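Local coordinates for protein basic helix-loop-helix, putative, expressed (PDB 5LW0) that binds ADP-ribose through the macrodomain present in this fragment and probably takes part in ADP-ribosylation-dependent processes such as DNA interstrand crosslink repair, at residues D65-Q68 / R74-L77; W131-G136 / R154-C159; I58-V63 / S88-K93. One frame throughout, in Å; residues are numbered along the deposited sequence. Where two conformers were deposited one is given.

How the contacts relate
Contacts 1 and 3 lie on the same side of the chain's centre and share helix 52-69; contact 2 lies on the opposite side, its centre about 26 Å from that of contact 1 and about 29 Å from that of contact 3. Contact 1 sets the end of the helix on strand 74-79, and contact 3 sets its middle on helix 85-96, the next element after that strand. The two also touch, L77 CD2 meeting V90 CG2 at 3.8 Å. Both are buried and apolar, with no cross-segment hydrogen bond, though in contact 3 a valine also packs on backbone carbonyls. Contact 2 is nearer the surface: one leucine-threonine pair is covered, while two lysines bring charge to its margin.

Contact 1 of 3, residues D65-Q68 / R74-L77; sequences DILQ and RLVL
L75 reaches from strand 74-79 to helix 52-69, and one of its methyl groups makes both contacts with the helix segment. The bond from CA to CB is directed at the helix, but CB of L75 is still 6.0 Å from CG2 of I66. With CG anti to the carbonyl carbon (chi1 -56°), the chain keeps advancing, and CG of L75 comes to 4.8 Å from CG2 of I66. The branches then part. CD1 carries the chain on and ends against CG2 of I66 at 3.5 Å, a tight methyl-methyl contact. The same CD1 lies 4.0 Å from CD2 of L67, whereas the other branch, CD2 of L75, stays 5.1 Å from I66 CG2.

The two segments belong to the beta-alpha-beta unit of strand 37-40, helix 52-69 and strand 74-79, part of the macrodomain's mixed sheet and its helical cover. The contact seats the C-terminal part of the helix on the strand that follows it. L75 also touches L38 and F40 of the neighbouring strand, and F223 of helix 208-230 packs on both L75 and I66.

On the helix, I66 sends CG1 anti to its own nitrogen (chi1 -163°), which leaves CG2 in the crowded position between nitrogen and carbonyl carbon and turned to the strand; its side chain crosses that of L75 nearly at right angles. The CB bond of L67 runs across the direction to the strand, but CD2 at its end comes nearer, and the side chain runs past L75 in the opposite sense. The carbonyl oxygen of L67 accepts a hydrogen bond from NH1 of R103.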
ATOM      1  N   ASP A  65     -10.986  11.135  -0.764  1.00 15.19           N
ATOM      2  CA  ASP A  65     -10.498  12.152  -1.706  1.00 17.27           C
ATOM      3  C   ASP A  65     -10.231  11.566  -3.101  1.00 17.11           C
ATOM      4  O   ASP A  65     -10.662  12.143  -4.090  1.00 19.21           O
ATOM      5  CB  ASP A  65      -9.267  12.852  -1.171  1.00 18.57           C
ATOM      6  CG  ASP A  65      -9.582  13.846   0.012  1.00 24.67           C
ATOM      7  OD1 ASP A  65     -10.768  14.125   0.263  1.00 28.50           O
ATOM      8  OD2 ASP A  65      -8.615  14.294   0.695  1.00 27.23           O
ATOM      9  N   ILE A  66      -9.533  10.407  -3.221  1.00 14.96           N
ATOM     10  CA  ILE A  66      -9.255   9.859  -4.506  1.00 15.53           C
ATOM     11  C   ILE A  66     -10.557   9.328  -5.216  1.00 15.17           C
ATOM     12  O   ILE A  66     -10.676   9.437  -6.446  1.00 17.18           O
ATOM     13  CB  ILE A  66      -8.095   8.796  -4.477  1.00 16.53           C
ATOM     14  CG1 ILE A  66      -7.565   8.553  -5.888  1.00 17.96           C
ATOM     15  CG2 ILE A  66      -8.555   7.482  -3.928  1.00 15.55           C
ATOM     16  CD1 ILE A  66      -6.619   9.630  -6.330  1.00 22.82           C
ATOM     17  N   LEU A  67     -11.463   8.727  -4.455  1.00 15.18           N
ATOM     18  CA  LEU A  67     -12.658   8.139  -5.049  1.00 16.09           C
ATOM     19  C   LEU A  67     -13.576   9.226  -5.534  1.00 17.88           C
ATOM     20  O   LEU A  67     -14.358   8.980  -6.490  1.00 22.50           O
ATOM     21  CB  LEU A  67     -13.401   7.287  -4.044  1.00 16.98           C
ATOM     22  CG  LEU A  67     -12.717   5.986  -3.641  1.00 17.82           C
ATOM     23  CD1 LEU A  67     -13.576   5.237  -2.588  1.00 17.55           C
ATOM     24  CD2 LEU A  67     -12.401   5.135  -4.825  1.00 16.59           C
ATOM     25  N   GLN A  68     -13.493  10.417  -4.923  1.00 19.11           N
ATOM     26  CA  GLN A  68     -14.274  11.583  -5.409  1.00 22.60           C
ATOM     27  C   GLN A  68     -13.807  12.008  -6.805  1.00 23.25           C
ATOM     28  O   GLN A  68     -14.584  12.562  -7.552  1.00 26.48           O
ATOM     29  CB  GLN A  68     -14.194  12.707  -4.401  1.00 26.78           C
ATOM     30  CG  GLN A  68     -14.523  14.101  -4.900  1.00 43.60           C
ATOM     31  CD  GLN A  68     -13.960  15.195  -3.965  1.00 57.56           C
ATOM     32  OE1 GLN A  68     -12.862  15.752  -4.204  1.00 65.88           O
ATOM     33  NE2 GLN A  68     -14.680  15.472  -2.878  1.00 63.04           N
ATOM     34  N   ARG A  74     -10.850   0.554  -7.763  1.00 14.00           N
ATOM     35  CA  ARG A  74     -11.236  -0.070  -6.527  0.50 14.29           C
ATOM     36  C   ARG A  74     -10.009  -0.169  -5.636  1.00 13.62           C
ATOM     37  O   ARG A  74      -8.921  -0.485  -6.103  1.00 14.05           O
ATOM     38  CB  ARG A  74     -11.821  -1.473  -6.807  0.50 15.28           C
ATOM     39  CG  ARG A  74     -12.363  -2.168  -5.600  0.50 15.31           C
ATOM     40  CD  ARG A  74     -13.111  -3.476  -6.019  0.50 15.72           C
ATOM     41  NE  ARG A  74     -12.202  -4.462  -6.609  0.50 15.05           N
ATOM     42  CZ  ARG A  74     -12.509  -5.734  -6.799  0.50 14.41           C
ATOM     43  NH1 ARG A  74     -13.710  -6.180  -6.365  0.50 14.98           N
ATOM     44  NH2 ARG A  74     -11.583  -6.579  -7.305  0.50 16.01           N
ATOM     45  N   LEU A  75     -10.202   0.128  -4.349  1.00 12.56           N
ATOM     46  CA  LEU A  75      -9.108   0.184  -3.380  1.00 12.93           C
ATOM     47  C   LEU A  75      -9.391  -0.785  -2.251  1.00 13.23           C
ATOM     48  O   LEU A  75     -10.461  -0.779  -1.700  1.00 14.63           O
ATOM     49  CB  LEU A  75      -9.002   1.601  -2.806  1.00 14.06           C
ATOM     50  CG  LEU A  75      -8.815   2.708  -3.864  1.00 16.46           C
ATOM     51  CD1 LEU A  75      -8.900   4.098  -3.205  1.00 17.43           C
ATOM     52  CD2 LEU A  75      -7.507   2.561  -4.547  1.00 15.90           C
ATOM     53  N   VAL A  76      -8.410  -1.585  -1.896  1.00 12.15           N
ATOM     54  CA  VAL A  76      -8.614  -2.639  -0.881  1.00 12.24           C
ATOM     55  C   VAL A  76      -7.452  -2.546   0.163  1.00 11.84           C
ATOM     56  O   VAL A  76      -6.309  -2.705  -0.181  1.00 12.59           O
ATOM     57  CB  VAL A  76      -8.635  -4.059  -1.478  1.00 13.00           C
ATOM     58  CG1 VAL A  76      -8.892  -5.072  -0.384  1.00 13.84           C
ATOM     59  CG2 VAL A  76      -9.654  -4.178  -2.561  1.00 14.24           C
ATOM     60  N   LEU A  77      -7.805  -2.215   1.414  1.00 11.29           N
ATOM     61  CA  LEU A  77      -6.867  -2.200   2.511  1.00 12.68           C
ATOM     62  C   LEU A  77      -6.730  -3.622   3.062  1.00 12.75           C
ATOM     63  O   LEU A  77      -7.740  -4.217   3.486  1.00 13.82           O
ATOM     64  CB  LEU A  77      -7.295  -1.209   3.596  1.00 11.61           C
ATOM     65  CG  LEU A  77      -6.451  -1.233   4.904  1.00 12.72           C
ATOM     66  CD1 LEU A  77      -5.009  -0.754   4.669  1.00 13.35           C
ATOM     67  CD2 LEU A  77      -7.138  -0.408   5.934  1.00 12.82           C
TER

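Contact 2 of 3, residues W131-G136 / R154-C159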
ATOM      1  N   TRP A 131      13.721   3.541   2.581  1.00 16.74           N
ATOM      2  CA  TRP A 131      14.118   4.653   1.717  1.00 15.27           C
ATOM      3  C   TRP A 131      15.109   4.238   0.651  1.00 14.98           C
ATOM      4  O   TRP A 131      15.238   4.884  -0.369  1.00 15.45           O
ATOM      5  CB  TRP A 131      14.611   5.846   2.530  1.00 16.91           C
ATOM      6  CG  TRP A 131      16.007   5.727   3.152  1.00 18.39           C
ATOM      7  CD1 TRP A 131      16.310   5.346   4.415  1.00 21.25           C
ATOM      8  CD2 TRP A 131      17.258   6.143   2.550  1.00 18.17           C
ATOM      9  NE1 TRP A 131      17.672   5.482   4.631  1.00 21.62           N
ATOM     10  CE2 TRP A 131      18.257   5.991   3.511  1.00 18.64           C
ATOM     11  CE3 TRP A 131      17.597   6.688   1.309  1.00 21.70           C
ATOM     12  CZ2 TRP A 131      19.605   6.253   3.238  1.00 18.80           C
ATOM     13  CZ3 TRP A 131      18.929   6.956   1.040  1.00 20.96           C
ATOM     14  CH2 TRP A 131      19.917   6.707   1.995  1.00 20.28           C
ATOM     15  N   ARG A 132      15.847   3.168   0.913  1.00 15.39           N
ATOM     16  CA  ARG A 132      16.862   2.680  -0.032  1.00 15.68           C
ATOM     17  C   ARG A 132      16.285   1.676  -1.028  1.00 16.90           C
ATOM     18  O   ARG A 132      16.996   1.170  -1.907  1.00 19.91           O
ATOM     19  CB  ARG A 132      18.031   2.009   0.753  1.00 18.23           C
ATOM     20  CG  ARG A 132      18.743   2.913   1.750  1.00 21.49           C
ATOM     21  CD  ARG A 132      19.965   2.145   2.361  1.00 25.39           C
ATOM     22  NE  ARG A 132      20.752   2.958   3.338  1.00 27.49           N
ATOM     23  CZ  ARG A 132      20.498   3.067   4.663  1.00 33.49           C
ATOM     24  NH1 ARG A 132      19.456   2.432   5.227  1.00 33.82           N
ATOM     25  NH2 ARG A 132      21.297   3.830   5.448  1.00 34.42           N
ATOM     26  N   LEU A 133      15.002   1.374  -0.891  1.00 16.28           N
ATOM     27  CA  LEU A 133      14.286   0.385  -1.745  1.00 18.46           C
ATOM     28  C   LEU A 133      14.959  -0.989  -1.761  1.00 20.91           C
ATOM     29  O   LEU A 133      15.157  -1.571  -2.822  1.00 23.81           O
ATOM     30  CB  LEU A 133      14.111   0.915  -3.189  1.00 19.20           C
ATOM     31  CG  LEU A 133      13.320   2.221  -3.294  1.00 20.31           C
ATOM     32  CD1 LEU A 133      13.266   2.733  -4.728  1.00 26.39           C
ATOM     33  CD2 LEU A 133      11.898   2.012  -2.819  1.00 22.19           C
ATOM     34  N   LYS A 134      15.384  -1.448  -0.592  1.00 19.61           N
ATOM     35  CA  LYS A 134      16.089  -2.720  -0.489  1.00 22.83           C
ATOM     36  C   LYS A 134      15.145  -3.793   0.045  1.00 24.67           C
ATOM     37  O   LYS A 134      14.185  -3.483   0.778  1.00 23.57           O
ATOM     38  CB  LYS A 134      17.287  -2.591   0.460  1.00 24.72           C
ATOM     39  CG  LYS A 134      18.324  -1.603   0.014  1.00 29.34           C
ATOM     40  CD  LYS A 134      19.120  -2.144  -1.136  1.00 30.51           C
ATOM     41  CE  LYS A 134      20.203  -1.163  -1.603  1.00 33.98           C
ATOM     42  NZ  LYS A 134      20.607  -1.470  -2.990  1.00 38.06           N
ATOM     43  N   PRO A 135      15.414  -5.020  -0.281  1.00 22.51           N
ATOM     44  CA  PRO A 135      14.678  -6.158   0.276  1.00 24.98           C
ATOM     45  C   PRO A 135      14.921  -6.393   1.728  1.00 25.44           C
ATOM     46  O   PRO A 135      15.738  -5.731   2.336  1.00 26.11           O
ATOM     47  CB  PRO A 135      15.245  -7.373  -0.492  1.00 27.51           C
ATOM     48  CG  PRO A 135      16.143  -6.852  -1.493  1.00 32.15           C
ATOM     49  CD  PRO A 135      16.541  -5.470  -1.130  1.00 28.77           C
ATOM     50  N   GLY A 136      14.197  -7.368   2.279  1.00 27.20           N
ATOM     51  CA  GLY A 136      14.375  -7.756   3.653  1.00 27.92           C
ATOM     52  C   GLY A 136      13.763  -6.769   4.600  1.00 30.01           C
ATOM     53  O   GLY A 136      12.767  -6.077   4.261  1.00 28.57           O
ATOM     54  N   ARG A 154      15.597  -6.096  -9.679  1.00 23.31           N
ATOM     55  CA  ARG A 154      16.026  -5.636 -11.007  1.00 26.64           C
ATOM     56  C   ARG A 154      15.126  -4.539 -11.578  1.00 23.92           C
ATOM     57  O   ARG A 154      15.599  -3.501 -12.022  1.00 23.60           O
ATOM     58  CB  ARG A 154      16.113  -6.819 -11.982  1.00 31.11           C
ATOM     59  CG  ARG A 154      16.730  -6.487 -13.318  1.00 39.94           C
ATOM     60  CD  ARG A 154      16.823  -7.729 -14.215  1.00 44.09           C
ATOM     61  NE  ARG A 154      15.522  -8.133 -14.762  1.00 51.37           N
ATOM     62  CZ  ARG A 154      14.806  -9.189 -14.346  1.00 52.88           C
ATOM     63  NH1 ARG A 154      13.647  -9.452 -14.919  1.00 56.59           N
ATOM     64  NH2 ARG A 154      15.238  -9.986 -13.348  1.00 53.37           N
ATOM     65  N   ALA A 155      13.813  -4.744 -11.468  1.00 22.71           N
ATOM     66  CA  ALA A 155      12.887  -3.808 -12.028  1.00 22.20           C
ATOM     67  C   ALA A 155      12.864  -2.510 -11.251  1.00 20.32           C
ATOM     68  O   ALA A 155      12.768  -1.406 -11.852  1.00 21.54           O
ATOM     69  CB  ALA A 155      11.514  -4.427 -12.079  1.00 20.73           C
ATOM     70  N   THR A 156      12.999  -2.603  -9.947  1.00 20.86           N
ATOM     71  CA  THR A 156      12.919  -1.406  -9.095  1.00 20.59           C
ATOM     72  C   THR A 156      14.129  -0.499  -9.370  1.00 22.43           C
ATOM     73  O   THR A 156      13.980   0.736  -9.513  1.00 21.85           O
ATOM     74  CB  THR A 156      12.863  -1.804  -7.620  1.00 20.23           C
ATOM     75  OG1 THR A 156      11.675  -2.559  -7.355  1.00 19.32           O
ATOM     76  CG2 THR A 156      12.934  -0.605  -6.743  1.00 22.01           C
ATOM     77  N   LYS A 157      15.319  -1.108  -9.505  1.00 24.56           N
ATOM     78  CA  LYS A 157      16.547  -0.347  -9.799  1.00 29.17           C
ATOM     79  C   LYS A 157      16.479   0.434 -11.128  1.00 26.88           C
ATOM     80  O   LYS A 157      17.096   1.467 -11.260  1.00 28.87           O
ATOM     81  CB  LYS A 157      17.766  -1.293  -9.846  1.00 33.35           C
ATOM     82  CG  LYS A 157      18.213  -1.769  -8.496  1.00 39.21           C
ATOM     83  CD  LYS A 157      19.596  -2.408  -8.619  1.00 46.26           C
ATOM     84  CE  LYS A 157      19.644  -3.748  -7.955  1.00 50.08           C
ATOM     85  NZ  LYS A 157      19.568  -3.609  -6.490  1.00 55.54           N
ATOM     86  N   GLU A 158      15.700  -0.059 -12.076  1.00 25.66           N
ATOM     87  CA  GLU A 158      15.413   0.672 -13.312  1.00 30.26           C
ATOM     88  C   GLU A 158      14.488   1.880 -13.172  1.00 30.88           C
ATOM     89  O   GLU A 158      14.506   2.771 -14.030  1.00 34.52           O
ATOM     90  CB  GLU A 158      14.886  -0.298 -14.359  1.00 33.12           C
ATOM     91  CG  GLU A 158      15.913  -1.374 -14.702  1.00 39.17           C
ATOM     92  CD  GLU A 158      15.329  -2.599 -15.399  1.00 49.81           C
ATOM     93  OE1 GLU A 158      14.092  -2.691 -15.568  1.00 45.47           O
ATOM     94  OE2 GLU A 158      16.131  -3.496 -15.760  1.00 60.14           O
ATOM     95  N   CYS A 159      13.722   1.958 -12.081  1.00 25.62           N
ATOM     96  CA  CYS A 159      12.752   3.053 -11.883  1.00 24.29           C
ATOM     97  C   CYS A 159      13.281   4.142 -10.964  1.00 25.58           C
ATOM     98  O   CYS A 159      13.054   5.313 -11.212  1.00 27.54           O
ATOM     99  CB  CYS A 159      11.443   2.486 -11.342  1.00 24.57           C
ATOM    100  SG  CYS A 159      10.671   1.371 -12.544  1.00 25.78           S
TER
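L133 and T156 mark the closest backbone approach, with 7.7 Å between their CA atoms. L133 sits in the macrodomain loop that follows strand 124-128 and has left-handed backbone angles (phi 55°, psi 43°), while T156 is on helix 150-159. No hydrogen bond joins the two segments, so the contact rests on side chains.

Both of these side chains start toward each other and cross obliquely. With OG1 beside the backbone nitrogen (chi1 -63°), CG2 of T156 stands anti to that nitrogen and receives CD1 of L133 at 3.9 Å and CB of L133 at 4.0 Å. OG1 of T156 is hydrogen-bonded to the carbonyl oxygen of L152 and to NE2 of H190, a residue that L133 also touches.

At the solvent-exposed margin, NZ of K134 comes to 4.2 Å from NZ of K157. The loop leads at G136 into the ADP-ribose pocket, so the contact joins a ligand-side loop to helix 150-159; the K134 side chain is about 7 Å from the ligand. The two ammonium groups may lower one another's tendency to stay protonated, an effect that solvent and perhaps the ligand's diphosphate would soften.

Contact 3 of 3, residues I58-V63 / S88-K93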
ATOM      1  N   ILE A  58      -6.491   9.166   8.502  1.00 14.56           N
ATOM      2  CA  ILE A  58      -5.799   9.592   7.280  1.00 15.49           C
ATOM      3  C   ILE A  58      -6.123   8.666   6.081  1.00 14.83           C
ATOM      4  O   ILE A  58      -6.395   9.151   4.982  1.00 15.62           O
ATOM      5  CB  ILE A  58      -4.295   9.701   7.526  1.00 15.65           C
ATOM      6  CG1 ILE A  58      -4.055  10.904   8.432  1.00 17.03           C
ATOM      7  CG2 ILE A  58      -3.495   9.856   6.227  1.00 17.08           C
ATOM      8  CD1 ILE A  58      -2.664  10.989   8.960  1.00 17.51           C
ATOM      9  N   ILE A  59      -6.150   7.357   6.341  1.00 14.04           N
ATOM     10  CA  ILE A  59      -6.512   6.381   5.279  1.00 12.95           C
ATOM     11  C   ILE A  59      -7.882   6.729   4.700  1.00 13.60           C
ATOM     12  O   ILE A  59      -8.077   6.833   3.475  1.00 14.19           O
ATOM     13  CB  ILE A  59      -6.529   4.912   5.814  1.00 13.07           C
ATOM     14  CG1 ILE A  59      -5.109   4.406   6.085  1.00 13.21           C
ATOM     15  CG2 ILE A  59      -7.153   3.976   4.773  1.00 14.00           C
ATOM     16  CD1 ILE A  59      -5.021   3.200   6.974  1.00 15.16           C
ATOM     17  N   VAL A  60      -8.860   6.875   5.564  1.00 14.27           N
ATOM     18  CA  VAL A  60     -10.221   7.095   5.125  1.00 14.94           C
ATOM     19  C   VAL A  60     -10.397   8.430   4.421  1.00 15.52           C
ATOM     20  O   VAL A  60     -11.080   8.539   3.400  1.00 15.11           O
ATOM     21  CB  VAL A  60     -11.221   6.905   6.288  1.00 18.37           C
ATOM     22  CG1 VAL A  60     -12.558   7.411   5.945  1.00 27.62           C
ATOM     23  CG2 VAL A  60     -11.281   5.435   6.725  1.00 19.00           C
ATOM     24  N   ASP A  61      -9.725   9.462   4.900  1.00 14.71           N
ATOM     25  CA  ASP A  61      -9.745  10.740   4.172  1.00 15.55           C
ATOM     26  C   ASP A  61      -9.073  10.681   2.824  1.00 14.46           C
ATOM     27  O   ASP A  61      -9.577  11.238   1.863  1.00 15.75           O
ATOM     28  CB  ASP A  61      -9.148  11.838   5.021  1.00 20.56           C
ATOM     29  CG  ASP A  61     -10.102  12.272   6.177  1.00 27.28           C
ATOM     30  OD1 ASP A  61     -11.340  11.955   6.155  1.00 33.35           O
ATOM     31  OD2 ASP A  61      -9.622  12.873   7.131  1.00 35.54           O
ATOM     32  N   ALA A  62      -7.929   9.993   2.728  1.00 12.67           N
ATOM     33  CA  ALA A  62      -7.203   9.881   1.437  1.00 13.92           C
ATOM     34  C   ALA A  62      -8.014   9.051   0.423  1.00 14.22           C
ATOM     35  O   ALA A  62      -8.055   9.353  -0.764  1.00 14.97           O
ATOM     36  CB  ALA A  62      -5.830   9.224   1.638  1.00 13.77           C
ATOM     37  N   VAL A  63      -8.643   8.008   0.923  1.00 14.53           N
ATOM     38  CA  VAL A  63      -9.499   7.148   0.072  1.00 13.47           C
ATOM     39  C   VAL A  63     -10.711   7.941  -0.425  1.00 14.11           C
ATOM     40  O   VAL A  63     -11.019   7.942  -1.614  1.00 14.83           O
ATOM     41  CB  VAL A  63      -9.942   5.894   0.852  1.00 13.20           C
ATOM     42  CG1 VAL A  63     -11.091   5.223   0.154  1.00 13.75           C
ATOM     43  CG2 VAL A  63      -8.748   4.949   1.026  1.00 13.91           C
ATOM     44  N   SER A  88     -10.103  -2.742  11.853  1.00 14.35           N
ATOM     45  CA  SER A  88     -11.299  -2.466  12.649  0.50 14.91           C
ATOM     46  C   SER A  88     -11.621  -0.953  12.719  1.00 15.48           C
ATOM     47  O   SER A  88     -12.767  -0.533  12.511  1.00 15.61           O
ATOM     48  CB  SER A  88     -11.125  -3.027  14.082  0.50 15.68           C
ATOM     49  OG  SER A  88     -12.298  -2.812  14.837  0.50 15.16           O
ATOM     50  N   LEU A  89     -10.562  -0.130  12.895  1.00 15.58           N
ATOM     51  CA  LEU A  89     -10.706   1.295  12.917  1.00 15.66           C
ATOM     52  C   LEU A  89     -11.116   1.836  11.603  1.00 14.23           C
ATOM     53  O   LEU A  89     -11.985   2.706  11.496  1.00 16.12           O
ATOM     54  CB  LEU A  89      -9.409   1.961  13.369  1.00 16.19           C
ATOM     55  CG  LEU A  89      -9.008   1.777  14.865  1.00 17.48           C
ATOM     56  CD1 LEU A  89      -7.574   2.131  15.111  1.00 17.95           C
ATOM     57  CD2 LEU A  89      -9.911   2.584  15.734  1.00 20.06           C
ATOM     58  N   VAL A  90     -10.475   1.357  10.533  1.00 13.20           N
ATOM     59  CA  VAL A  90     -10.825   1.853   9.230  1.00 13.54           C
ATOM     60  C   VAL A  90     -12.242   1.493   8.867  1.00 13.79           C
ATOM     61  O   VAL A  90     -12.977   2.322   8.306  1.00 14.98           O
ATOM     62  CB  VAL A  90      -9.802   1.396   8.188  1.00 13.49           C
ATOM     63  CG1 VAL A  90     -10.303   1.604   6.790  1.00 14.13           C
ATOM     64  CG2 VAL A  90      -8.490   2.129   8.399  1.00 13.97           C
ATOM     65  N   LYS A  91     -12.663   0.281   9.179  1.00 14.51           N
ATOM     66  CA  LYS A  91     -14.092  -0.117   8.889  1.00 16.61           C
ATOM     67  C   LYS A  91     -15.070   0.862   9.565  1.00 17.43           C
ATOM     68  O   LYS A  91     -16.032   1.283   8.962  1.00 17.44           O
ATOM     69  CB  LYS A  91     -14.359  -1.546   9.367  1.00 17.35           C
ATOM     70  CG  LYS A  91     -13.801  -2.570   8.457  1.00 21.92           C
ATOM     71  CD  LYS A  91     -14.428  -3.923   8.765  1.00 31.06           C
ATOM     72  CE  LYS A  91     -13.458  -4.844   9.309  1.00 32.52           C
ATOM     73  NZ  LYS A  91     -14.114  -6.154   9.678  1.00 28.28           N
ATOM     74  N   GLU A  92     -14.811   1.179  10.829  1.00 17.54           N
ATOM     75  CA  GLU A  92     -15.712   2.034  11.622  1.00 20.71           C
ATOM     76  C   GLU A  92     -15.795   3.426  11.005  1.00 19.29           C
ATOM     77  O   GLU A  92     -16.882   3.962  10.769  1.00 19.73           O
ATOM     78  CB  GLU A  92     -15.154   2.216  13.026  1.00 26.43           C
ATOM     79  CG  GLU A  92     -15.400   1.122  13.998  1.00 35.51           C
ATOM     80  CD  GLU A  92     -14.704   1.380  15.340  1.00 45.72           C
ATOM     81  OE1 GLU A  92     -14.039   2.433  15.486  1.00 54.63           O
ATOM     82  OE2 GLU A  92     -14.826   0.530  16.245  1.00 56.98           O
ATOM     83  N   LYS A  93     -14.639   3.940  10.629  1.00 18.48           N
ATOM     84  CA  LYS A  93     -14.551   5.265  10.069  1.00 19.24           C
ATOM     85  C   LYS A  93     -15.072   5.342   8.646  1.00 19.31           C
ATOM     86  O   LYS A  93     -15.703   6.341   8.274  1.00 19.15           O
ATOM     87  CB  LYS A  93     -13.143   5.799  10.181  1.00 20.58           C
ATOM     88  CG  LYS A  93     -12.733   5.930  11.659  1.00 21.93           C
ATOM     89  CD  LYS A  93     -11.293   6.275  11.849  1.00 23.37           C
ATOM     90  CE  LYS A  93     -11.037   6.405  13.364  1.00 25.27           C
ATOM     91  NZ  LYS A  93      -9.679   6.850  13.689  1.00 27.68           N
TER
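V60 and V90 adopt nearly the same rotamer (chi1 167° and 166°), with CG1 anti to the backbone nitrogen and CG2 beside it. In V60 this turns CG2 to the facing helix; in V90 it splits the two methyls between two partners. CG1 of V90 meets CG2 of V60 at 4.0 Å, and CG2 of V90 meets CD1 of I59 at 3.9 Å, the isoleucine crossing it at about a right angle.

CG2 of V60 has three neighbours across the contact. Besides V90 CG1 it lies 3.9 Å from the carbonyl oxygen of V90 and 3.9 Å from CB of K93, while CG1 of V60 is 4.1 Å from the carbonyl oxygen of K93. The valine therefore packs against backbone as well as side chains about one turn apart on helix 85-96. The axes of the two short helical segments pass 9.6 Å apart and cross at -48°, and V60 and V90 have the closest pair of CA atoms, at 6.7 Å.

This is the packing of two neighbouring helices over one face of the macrodomain sheet: V63 and V90 also touch F104 of strand 104-108, and I59 and A62 touch Y219 of helix 208-230.

Beyond CG the extended chain of K93 leads away to NZ, which forms a salt bridge with OD1 of D57 and a hydrogen bond with OG of S56. The buried part is thus apolar, methyls against each other and against helix backbone, while the lysine's charge is met on helix 52-69 and not inside that interface.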